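Local coordinates for protein vibralactone Cyclase (Boreostereum vibrans, PDB 6KD0) that probably catalyses, as an alpha/beta hydrolase-fold enzyme, the cyclization that forms the fused bicyclic beta-lactone of vibralactone, at residues 40-45 and 314-319. Sequence-based numbering, arbitrary orientation.
Sequences AFWDEV and HMLFRS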
loop_
_atom_site.group_PDB
_atom_site.type_symbol
_atom_site.label_atom_id
_atom_site.label_comp_id
_atom_site.label_asym_id
_atom_site.label_seq_id
_atom_site.Cartn_x
_atom_site.Cartn_y
_atom_site.Cartn_z
ATOM N N ALA A 40 -11.605 -13.340 9.176
ATOM C CA ALA A 40 -11.460 -14.788 9.022
ATOM C C ALA A 40 -11.274 -15.174 7.567
ATOM O O ALA A 40 -10.598 -16.165 7.269
ATOM C CB ALA A 40 -12.676 -15.514 9.601
ATOM N N PHE A 41 -11.894 -14.426 6.645
ATOM C CA PHE A 41 -11.769 -14.746 5.227
ATOM C C PHE A 41 -10.345 -14.520 4.753
ATOM O O PHE A 41 -9.798 -15.311 3.960
ATOM C CB PHE A 41 -12.737 -13.891 4.404
ATOM C CG PHE A 41 -12.691 -14.176 2.914
ATOM C CD1 PHE A 41 -13.102 -15.411 2.414
ATOM C CD2 PHE A 41 -12.247 -13.212 2.022
ATOM C CE1 PHE A 41 -13.060 -15.677 1.055
ATOM C CE2 PHE A 41 -12.214 -13.474 0.648
ATOM C CZ PHE A 41 -12.614 -14.703 0.169
ATOM N N TRP A 42 -9.744 -13.407 5.190
ATOM C CA TRP A 42 -8.338 -13.182 4.862
ATOM C C TRP A 42 -7.446 -14.231 5.520
ATOM O O TRP A 42 -6.500 -14.728 4.897
ATOM C CB TRP A 42 -7.916 -11.761 5.254
ATOM C CG TRP A 42 -8.251 -10.805 4.150
ATOM C CD1 TRP A 42 -9.457 -10.222 3.914
ATOM C CD2 TRP A 42 -7.376 -10.377 3.094
ATOM N NE1 TRP A 42 -9.389 -9.444 2.773
ATOM C CE2 TRP A 42 -8.117 -9.517 2.260
ATOM C CE3 TRP A 42 -6.037 -10.631 2.783
ATOM C CZ2 TRP A 42 -7.562 -8.902 1.135
ATOM C CZ3 TRP A 42 -5.487 -10.030 1.675
ATOM C CH2 TRP A 42 -6.250 -9.168 0.860
ATOM N N ASP A 43 -7.753 -14.608 6.764
ATOM C CA ASP A 43 -6.911 -15.568 7.486
ATOM C C ASP A 43 -7.023 -16.988 6.923
ATOM O O ASP A 43 -6.052 -17.759 6.963
ATOM C CB ASP A 43 -7.288 -15.561 8.968
ATOM C CG ASP A 43 -6.405 -16.471 9.801
ATOM O OD1 ASP A 43 -5.186 -16.209 9.891
ATOM O OD2 ASP A 43 -6.942 -17.449 10.367
ATOM N N GLU A 44 -8.195 -17.362 6.417
ATOM C CA GLU A 44 -8.497 -18.754 6.099
ATOM C C GLU A 44 -8.488 -19.044 4.610
ATOM O O GLU A 44 -8.260 -20.192 4.212
ATOM C CB GLU A 44 -9.862 -19.141 6.694
ATOM C CG GLU A 44 -9.825 -19.243 8.223
ATOM C CD GLU A 44 -11.197 -19.169 8.898
ATOM O OE1 GLU A 44 -12.233 -19.341 8.219
ATOM O OE2 GLU A 44 -11.235 -18.923 10.122
ATOM N N VAL A 45 -8.714 -18.032 3.778
ATOM C CA VAL A 45 -8.856 -18.256 2.351
ATOM C C VAL A 45 -7.811 -17.450 1.590
ATOM O O VAL A 45 -7.009 -18.018 0.843
ATOM C CB VAL A 45 -10.279 -17.915 1.859
ATOM C CG1 VAL A 45 -10.370 -18.102 0.339
ATOM C CG2 VAL A 45 -11.304 -18.805 2.546
ATOM N N HIS A 314 -5.250 -8.591 -7.653
ATOM C CA HIS A 314 -4.025 -9.380 -7.706
ATOM C C HIS A 314 -3.739 -10.122 -6.409
ATOM O O HIS A 314 -2.957 -11.071 -6.426
ATOM C CB HIS A 314 -2.830 -8.503 -8.120
ATOM C CG HIS A 314 -2.166 -7.760 -7.001
ATOM N ND1 HIS A 314 -2.763 -6.705 -6.345
ATOM C CD2 HIS A 314 -0.928 -7.881 -6.468
ATOM C CE1 HIS A 314 -1.932 -6.229 -5.437
ATOM N NE2 HIS A 314 -0.812 -6.925 -5.489
ATOM N N MET A 315 -4.356 -9.731 -5.294
ATOM C CA MET A 315 -4.196 -10.451 -4.034
ATOM C C MET A 315 -5.164 -11.608 -3.916
ATOM O O MET A 315 -4.874 -12.599 -3.236
ATOM C CB MET A 315 -4.417 -9.518 -2.842
ATOM C CG MET A 315 -3.434 -8.361 -2.762
ATOM S SD MET A 315 -1.723 -8.879 -2.531
ATOM C CE MET A 315 -1.802 -9.502 -0.850
ATOM N N LEU A 316 -6.308 -11.498 -4.564
ATOM C CA LEU A 316 -7.301 -12.554 -4.518
ATOM C C LEU A 316 -7.219 -13.503 -5.702
ATOM O O LEU A 316 -7.722 -14.626 -5.605
ATOM C CB LEU A 316 -8.701 -11.944 -4.444
ATOM C CG LEU A 316 -9.146 -11.642 -3.010
ATOM C CD1 LEU A 316 -8.450 -10.379 -2.430
ATOM C CD2 LEU A 316 -10.642 -11.526 -2.936
ATOM N N PHE A 317 -6.593 -13.096 -6.806
ATOM C CA PHE A 317 -6.555 -13.919 -8.011
ATOM C C PHE A 317 -5.149 -13.942 -8.594
ATOM O O PHE A 317 -4.960 -13.780 -9.794
ATOM C CB PHE A 317 -7.561 -13.400 -9.034
ATOM C CG PHE A 317 -8.960 -13.297 -8.502
ATOM C CD1 PHE A 317 -9.753 -14.423 -8.399
ATOM C CD2 PHE A 317 -9.476 -12.080 -8.078
ATOM C CE1 PHE A 317 -11.046 -14.347 -7.897
ATOM C CE2 PHE A 317 -10.775 -11.989 -7.574
ATOM C CZ PHE A 317 -11.559 -13.127 -7.480
ATOM N N ARG A 318 -4.136 -14.150 -7.747
ATOM C CA ARG A 318 -2.754 -14.042 -8.211
ATOM C C ARG A 318 -2.439 -15.013 -9.346
ATOM O O ARG A 318 -1.523 -14.754 -10.134
ATOM C CB ARG A 318 -1.779 -14.263 -7.047
ATOM C CG ARG A 318 -0.301 -13.989 -7.406
ATOM C CD ARG A 318 -0.102 -12.519 -7.810
ATOM N NE ARG A 318 -0.252 -11.690 -6.611
ATOM C CZ ARG A 318 0.742 -11.406 -5.774
ATOM N NH1 ARG A 318 1.977 -11.838 -6.031
ATOM N NH2 ARG A 318 0.511 -10.687 -4.675
ATOM N N SER A 319 -3.193 -16.105 -9.479
ATOM C CA SER A 319 -2.880 -17.066 -10.532
ATOM C C SER A 319 -3.242 -16.532 -11.915
ATOM O O SER A 319 -2.778 -17.084 -12.918
ATOM C CB SER A 319 -3.580 -18.397 -10.262
ATOM O OG SER A 319 -4.987 -18.246 -10.316
#
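Trp-42 reaches from helix 35-54 to the short helix 313-316 with the far end of its six-membered ring, and the contact is wholly apolar. CZ2 of Trp-42 lies 4.0 Å from CD1 of Leu-316, while the neighbouring CH2 of Trp-42 comes 4.1 Å from CB of Met-315. Both partners approach the indole obliquely, and their side chains run across it at about a right angle. With CG of Trp-42 anti to its carbonyl carbon (chi1 -85°), the far end of the ring comes nearer the 314-319 segment than its CB direction would suggest. Met-315 points at the indole from its CB, whereas Leu-316 reaches it with a branch end, CD1. The other methyl of Leu-316, CD2, meets the rim of the Phe-41 ring near its plane, a looser touch at 4.4 Å from CE2 of Phe-41, so the leucine fork engages both aromatic rings. CG of Met-315 sits over one face of the His-314 ring, offset toward its rim.

Within 314-319 one hydrogen bond closes the chain on itself. NE of Arg-318 donates to O of His-314 over 2.8 Å, fairly straight at 161°; the oxygen lies in the guanidinium plane, although the nitrogen sits above the carbonyl plane. NH2 of Arg-318 also forms a salt bridge with OD2 of Asp-117.

The contact thus ties an N-terminal helix to the segment just after His-311, the probable histidine of a Ser-His-Asp triad with Ser-177 and Asp-281, as in alpha/beta hydrolases.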